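Local atomic coordinates of endo-polygalacturonase (Pectobacterium carotovorum subsp. carotovorum, PDB entry 1BHE), a protein that hydrolyses the alpha-1,4-galacturonosyl linkages of polygalacturonic acid as a secreted monomeric enzyme, contributing to the maceration and soft-rotting of plant tissue. Residues F82-S87 and G98-I103; Q148-L153 and S172-V177. All coordinates share one frame; numbering follows the deposited sequence.

Both contacts lie where the chain enters strands of the parallel beta-helix: contact 1 closes one excursion on itself, contact 2 joins the entrances of two successive coils. From the N terminus, the chain leaves strand 72-75, and contact 1 closes a short excursion by bringing 82-87 against 98-103, which runs into strand 103-106. Only afterwards does contact 2 open: 148-153, leading into strand 154-157, receives 172-177, which leads into strand 177-180. The two loops therefore follow in series, neither enclosing nor crossing the other. They meet side by side, where Gly98 N lies 2.8 Å from Asn149 OD1 and Phe102 N lies 2.8 Å from Arg152 O, so that three neighbouring strand entrances are tied together.

Contact 1. Residues F82-S87 and G98-I103; sequences FENAPS and GCDAFI
With chi1 at -71°, the CG of Phe82 stands anti to its own carbonyl carbon, and the ring reaches along 98-103 to Phe102, whose CG is instead anti to the backbone N (chi1 -171°). The Phe82 ring turns its edge to 98-103: Phe102 CA lies in the ring plane, 3.9 Å from Phe82 CE2, and Phe82 CE2 is also 4.1 Å from Phe102 CD1. Behind the ring, the backbones are joined by a single bridge between Glu83 and Cys99. Its stronger bond runs from Asp100 N to Phe82 O, 2.7 Å long and nearly straight at 165°. The same oxygen receives a CA-H...O contact from Cys99. On the other side of the bridge, Asn84 N makes only a weak bond to Gly98 O at 3.3 Å.

The Asn84 side chain points toward 98-103, with CB 3.5 Å from Asp100 OD1 and its amide steeply inclined to the carboxylate. ND2 of Asn84 donates to Lys97 O, just before the second segment, while Ser88 OG bonds with both Asn84 N and Gly98 O. The contact is an isolated antiparallel bridge, Glu83 and Cys99 forming its non-hydrogen-bonded pair, at the base of an excursion from the beta-helix that the Cys89-Cys99 disulfide also ties, with Phe82 and Phe102 both packing on Ala75 of strand 72-75 as the chain enters strand 103-106.

Contact 2. Residues Q148-L153 and S172-V177; sequences QNTPRL and SPNFHV
Asn174 meets 148-153 through both ends of its amide. Its ND2 donates to Thr150 OG1 at 3.0 Å, with the hydroxyl tilted slightly from the amide plane, and makes a longer, weak bond to Thr150 O. The OD1 end faces Arg152: it lies at the edge of the guanidinium, near its plane, and water 2 bridges the two by donating to Asn174 OD1 and accepting from Arg152 NH2. The extended Arg152 chain runs alongside Phe175, guanidinium and ring planes only 14° apart, with NH2 3.8 Å from Phe175 CD2. Water 2 itself sits over one face of that ring. Farther along, Leu153 N donates to Phe175 O at 3.2 Å, and Leu153 CG packs against Ser172 OG at 3.4 Å. The two prolines cross at about a right angle, Pro173 CB lying 3.9 Å from Pro151 CD. Water 1 accepts from Gln148 NE2, donates to Pro173 O and bonds to Thr150 OG1.

Bonds within 172-177 set this surface. CG anti to the backbone N (chi1 -164°) carries the Asn174 amide toward 148-153, turned so that OD1 accepts the N-H of Phe175 on a lone pair at 2.6 Å, while Ser172 OG donates to Asn174 O from above its carbonyl plane. Beyond, Gln155 OE1 takes Arg152 NH1. Ser172 CB lies over one face of the His176 ring, and Thr194 OG1, bonded to His176 NE2 and Ser172 N, holds both beside Leu153. The arrangement links turns between successive coils of the parallel beta-helix characteristic of family 28, with the Phe175 side chain about 6 Å from that of Asp223, the predicted proton donor.

Contact 1. Residues F82-S87 and G98-I103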
loop_
_atom_site.group_PDB
_atom_site.type_symbol
_atom_site.label_atom_id
_atom_site.label_comp_id
_atom_site.label_asym_id
_atom_site.label_seq_id
_atom_site.Cartn_x
_atom_site.Cartn_y
_atom_site.Cartn_z
ATOM N N PHE A 82 -16.131 -11.732 7.244
ATOM C CA PHE A 82 -15.457 -11.280 6.042
ATOM C C PHE A 82 -15.360 -12.342 4.956
ATOM O O PHE A 82 -14.747 -12.101 3.908
ATOM C CB PHE A 82 -14.030 -10.799 6.408
ATOM C CG PHE A 82 -14.043 -9.511 7.188
ATOM C CD1 PHE A 82 -14.172 -9.508 8.563
ATOM C CD2 PHE A 82 -13.940 -8.293 6.529
ATOM C CE1 PHE A 82 -14.210 -8.318 9.273
ATOM C CE2 PHE A 82 -13.968 -7.106 7.228
ATOM C CZ PHE A 82 -14.104 -7.111 8.605
ATOM N N GLU A 83 -15.915 -13.535 5.172
ATOM C CA GLU A 83 -15.776 -14.594 4.169
ATOM C C GLU A 83 -16.579 -14.301 2.906
ATOM O O GLU A 83 -17.619 -13.644 2.955
ATOM C CB GLU A 83 -16.198 -15.956 4.734
ATOM C CG GLU A 83 -17.700 -16.176 4.794
ATOM C CD GLU A 83 -18.107 -17.496 5.415
ATOM O OE1 GLU A 83 -17.258 -18.146 6.058
ATOM O OE2 GLU A 83 -19.283 -17.886 5.276
ATOM N N ASN A 84 -16.103 -14.838 1.780
ATOM C CA ASN A 84 -16.840 -14.695 0.524
ATOM C C ASN A 84 -17.302 -16.087 0.084
ATOM O O ASN A 84 -17.912 -16.268 -0.964
ATOM C CB ASN A 84 -16.069 -13.972 -0.566
ATOM C CG ASN A 84 -14.651 -14.434 -0.794
ATOM O OD1 ASN A 84 -14.338 -15.627 -0.750
ATOM N ND2 ASN A 84 -13.750 -13.490 -1.055
ATOM N N ALA A 85 -17.039 -17.074 0.935
ATOM C CA ALA A 85 -17.474 -18.449 0.715
ATOM C C ALA A 85 -17.378 -19.208 2.033
ATOM O O ALA A 85 -16.660 -18.789 2.940
ATOM C CB ALA A 85 -16.666 -19.117 -0.381
ATOM N N PRO A 86 -18.174 -20.260 2.189
ATOM C CA PRO A 86 -18.201 -21.050 3.405
ATOM C C PRO A 86 -16.818 -21.417 3.911
ATOM O O PRO A 86 -16.063 -22.147 3.265
ATOM C CB PRO A 86 -19.001 -22.293 3.024
ATOM C CG PRO A 86 -19.823 -21.893 1.854
ATOM C CD PRO A 86 -19.077 -20.801 1.144
ATOM N N SER A 87 -16.436 -20.881 5.068
ATOM C CA SER A 87 -15.153 -21.151 5.696
ATOM C C SER A 87 -13.936 -20.722 4.891
ATOM O O SER A 87 -12.842 -21.267 5.084
ATOM C CB SER A 87 -15.025 -22.658 5.989
ATOM O OG SER A 87 -15.989 -23.095 6.924
ATOM N N GLY A 98 -9.836 -15.590 0.051
ATOM C CA GLY A 98 -10.973 -15.989 0.843
ATOM C C GLY A 98 -11.692 -14.914 1.634
ATOM O O GLY A 98 -12.803 -15.179 2.109
ATOM N N CYS A 99 -11.127 -13.713 1.805
ATOM C CA CYS A 99 -11.807 -12.677 2.564
ATOM C C CYS A 99 -12.092 -11.387 1.793
ATOM O O CYS A 99 -11.230 -10.888 1.065
ATOM C CB CYS A 99 -10.980 -12.237 3.779
ATOM S SG CYS A 99 -10.352 -13.518 4.874
ATOM N N ASP A 100 -13.276 -10.825 2.023
ATOM C CA ASP A 100 -13.608 -9.536 1.411
ATOM C C ASP A 100 -12.797 -8.478 2.169
ATOM O O ASP A 100 -12.399 -8.734 3.312
ATOM C CB ASP A 100 -15.090 -9.207 1.511
ATOM C CG ASP A 100 -15.966 -10.075 0.623
ATOM O OD1 ASP A 100 -15.510 -10.486 -0.458
ATOM O OD2 ASP A 100 -17.114 -10.350 1.024
ATOM N N ALA A 101 -12.606 -7.298 1.587
ATOM C CA ALA A 101 -11.891 -6.239 2.293
ATOM C C ALA A 101 -12.855 -5.551 3.257
ATOM O O ALA A 101 -14.065 -5.794 3.181
ATOM C CB ALA A 101 -11.311 -5.223 1.319
ATOM N N PHE A 102 -12.334 -4.700 4.126
ATOM C CA PHE A 102 -13.205 -3.965 5.046
ATOM C C PHE A 102 -14.040 -2.950 4.280
ATOM O O PHE A 102 -15.264 -2.878 4.438
ATOM C CB PHE A 102 -12.382 -3.301 6.142
ATOM C CG PHE A 102 -13.153 -2.687 7.273
ATOM C CD1 PHE A 102 -14.449 -3.065 7.574
ATOM C CD2 PHE A 102 -12.537 -1.720 8.061
ATOM C CE1 PHE A 102 -15.137 -2.484 8.626
ATOM C CE2 PHE A 102 -13.217 -1.141 9.119
ATOM C CZ PHE A 102 -14.514 -1.523 9.392
ATOM N N ILE A 103 -13.394 -2.137 3.453
ATOM C CA ILE A 103 -14.083 -1.141 2.636
ATOM C C ILE A 103 -13.723 -1.391 1.166
ATOM O O ILE A 103 -12.528 -1.405 0.851
ATOM C CB ILE A 103 -13.733 0.300 3.008
ATOM C CG1 ILE A 103 -14.100 0.613 4.475
ATOM C CG2 ILE A 103 -14.441 1.293 2.086
ATOM C CD1 ILE A 103 -13.420 1.895 4.941
#

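Contact 2. Residues Q148-L153 and S172-V177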
loop_
_atom_site.group_PDB
_atom_site.type_symbol
_atom_site.label_atom_id
_atom_site.label_comp_id
_atom_site.label_asym_id
_atom_site.label_seq_id
_atom_site.Cartn_x
_atom_site.Cartn_y
_atom_site.Cartn_z
ATOM N N GLN A 148 -2.332 -17.235 3.521
ATOM C CA GLN A 148 -3.314 -16.908 4.550
ATOM C C GLN A 148 -4.459 -16.130 3.898
ATOM O O GLN A 148 -4.269 -15.443 2.894
ATOM C CB GLN A 148 -2.723 -16.110 5.703
ATOM C CG GLN A 148 -2.336 -14.674 5.385
ATOM C CD GLN A 148 -0.849 -14.533 5.128
ATOM O OE1 GLN A 148 -0.314 -15.260 4.286
ATOM N NE2 GLN A 148 -0.185 -13.622 5.826
ATOM N N ASN A 149 -5.645 -16.281 4.462
ATOM C CA ASN A 149 -6.821 -15.565 3.980
ATOM C C ASN A 149 -7.174 -14.548 5.056
ATOM O O ASN A 149 -7.681 -14.915 6.115
ATOM C CB ASN A 149 -7.992 -16.492 3.679
ATOM C CG ASN A 149 -7.656 -17.469 2.564
ATOM O OD1 ASN A 149 -7.944 -17.200 1.399
ATOM N ND2 ASN A 149 -7.032 -18.582 2.949
ATOM N N THR A 150 -6.850 -13.278 4.836
ATOM C CA THR A 150 -7.119 -12.205 5.785
ATOM C C THR A 150 -7.602 -10.972 5.005
ATOM O O THR A 150 -7.157 -10.740 3.883
ATOM C CB THR A 150 -5.888 -11.779 6.600
ATOM O OG1 THR A 150 -4.876 -11.308 5.691
ATOM C CG2 THR A 150 -5.271 -12.876 7.462
ATOM N N PRO A 151 -8.474 -10.163 5.587
ATOM C CA PRO A 151 -9.008 -8.985 4.935
ATOM C C PRO A 151 -8.071 -7.803 4.767
ATOM O O PRO A 151 -7.363 -7.377 5.685
ATOM C CB PRO A 151 -10.182 -8.564 5.818
ATOM C CG PRO A 151 -10.170 -9.396 7.035
ATOM C CD PRO A 151 -9.053 -10.387 6.934
ATOM N N ARG A 152 -8.067 -7.213 3.571
ATOM C CA ARG A 152 -7.429 -5.927 3.322
ATOM C C ARG A 152 -8.298 -4.812 3.898
ATOM O O ARG A 152 -9.516 -5.013 4.009
ATOM C CB ARG A 152 -7.252 -5.685 1.818
ATOM C CG ARG A 152 -6.178 -6.596 1.222
ATOM C CD ARG A 152 -6.146 -6.467 -0.298
ATOM N NE ARG A 152 -5.014 -7.209 -0.864
ATOM C CZ ARG A 152 -4.865 -7.465 -2.160
ATOM N NH1 ARG A 152 -5.762 -7.050 -3.044
ATOM N NH2 ARG A 152 -3.802 -8.153 -2.564
ATOM N N LEU A 153 -7.715 -3.678 4.270
ATOM C CA LEU A 153 -8.513 -2.591 4.829
ATOM C C LEU A 153 -9.328 -1.873 3.755
ATOM O O LEU A 153 -10.540 -1.708 3.864
ATOM C CB LEU A 153 -7.657 -1.548 5.527
ATOM C CG LEU A 153 -7.331 -1.621 7.002
ATOM C CD1 LEU A 153 -6.844 -0.241 7.463
ATOM C CD2 LEU A 153 -8.472 -2.092 7.890
ATOM N N SER A 172 -3.800 -3.118 10.084
ATOM C CA SER A 172 -4.464 -3.817 8.983
ATOM C C SER A 172 -4.116 -5.294 8.983
ATOM O O SER A 172 -2.953 -5.690 9.091
ATOM C CB SER A 172 -4.055 -3.168 7.651
ATOM O OG SER A 172 -4.719 -3.802 6.581
ATOM N N PRO A 173 -5.121 -6.152 8.838
ATOM C CA PRO A 173 -4.928 -7.592 8.777
ATOM C C PRO A 173 -4.098 -7.995 7.562
ATOM O O PRO A 173 -3.289 -8.916 7.636
ATOM C CB PRO A 173 -6.331 -8.178 8.719
ATOM C CG PRO A 173 -7.226 -7.076 9.192
ATOM C CD PRO A 173 -6.555 -5.811 8.700
ATOM N N ASN A 174 -4.286 -7.308 6.446
ATOM C CA ASN A 174 -3.561 -7.568 5.200
ATOM C C ASN A 174 -3.084 -6.223 4.651
ATOM O O ASN A 174 -2.770 -5.347 5.472
ATOM C CB ASN A 174 -4.481 -8.313 4.253
ATOM C CG ASN A 174 -3.903 -9.011 3.054
ATOM O OD1 ASN A 174 -3.306 -8.398 2.173
ATOM N ND2 ASN A 174 -4.108 -10.330 2.973
ATOM N N PHE A 175 -2.968 -6.050 3.342
ATOM C CA PHE A 175 -2.538 -4.750 2.814
ATOM C C PHE A 175 -3.502 -3.661 3.280
ATOM O O PHE A 175 -4.693 -3.930 3.412
ATOM C CB PHE A 175 -2.460 -4.802 1.289
ATOM C CG PHE A 175 -1.467 -5.774 0.710
ATOM C CD1 PHE A 175 -0.633 -6.551 1.494
ATOM C CD2 PHE A 175 -1.369 -5.889 -0.673
ATOM C CE1 PHE A 175 0.264 -7.435 0.926
ATOM C CE2 PHE A 175 -0.465 -6.763 -1.246
ATOM C CZ PHE A 175 0.353 -7.541 -0.450
ATOM N N HIS A 176 -2.999 -2.451 3.520
ATOM C CA HIS A 176 -3.847 -1.360 3.980
ATOM C C HIS A 176 -4.696 -0.777 2.854
ATOM O O HIS A 176 -5.912 -0.636 2.990
ATOM C CB HIS A 176 -3.017 -0.229 4.604
ATOM C CG HIS A 176 -2.341 -0.585 5.893
ATOM N ND1 HIS A 176 -1.264 -1.437 5.960
ATOM C CD2 HIS A 176 -2.592 -0.181 7.162
ATOM C CE1 HIS A 176 -0.875 -1.553 7.225
ATOM N NE2 HIS A 176 -1.662 -0.807 7.979
ATOM N N VAL A 177 -4.035 -0.338 1.781
ATOM C CA VAL A 177 -4.711 0.295 0.654
ATOM C C VAL A 177 -4.224 -0.292 -0.671
ATOM O O VAL A 177 -3.023 -0.356 -0.948
ATOM C CB VAL A 177 -4.482 1.820 0.579
ATOM C CG1 VAL A 177 -5.310 2.437 -0.551
ATOM C CG2 VAL A 177 -4.796 2.557 1.870
HETATM O O HOH W 1 -2.198 -11.173 6.391
HETATM O O HOH W 2 -2.793 -9.618 -0.170
#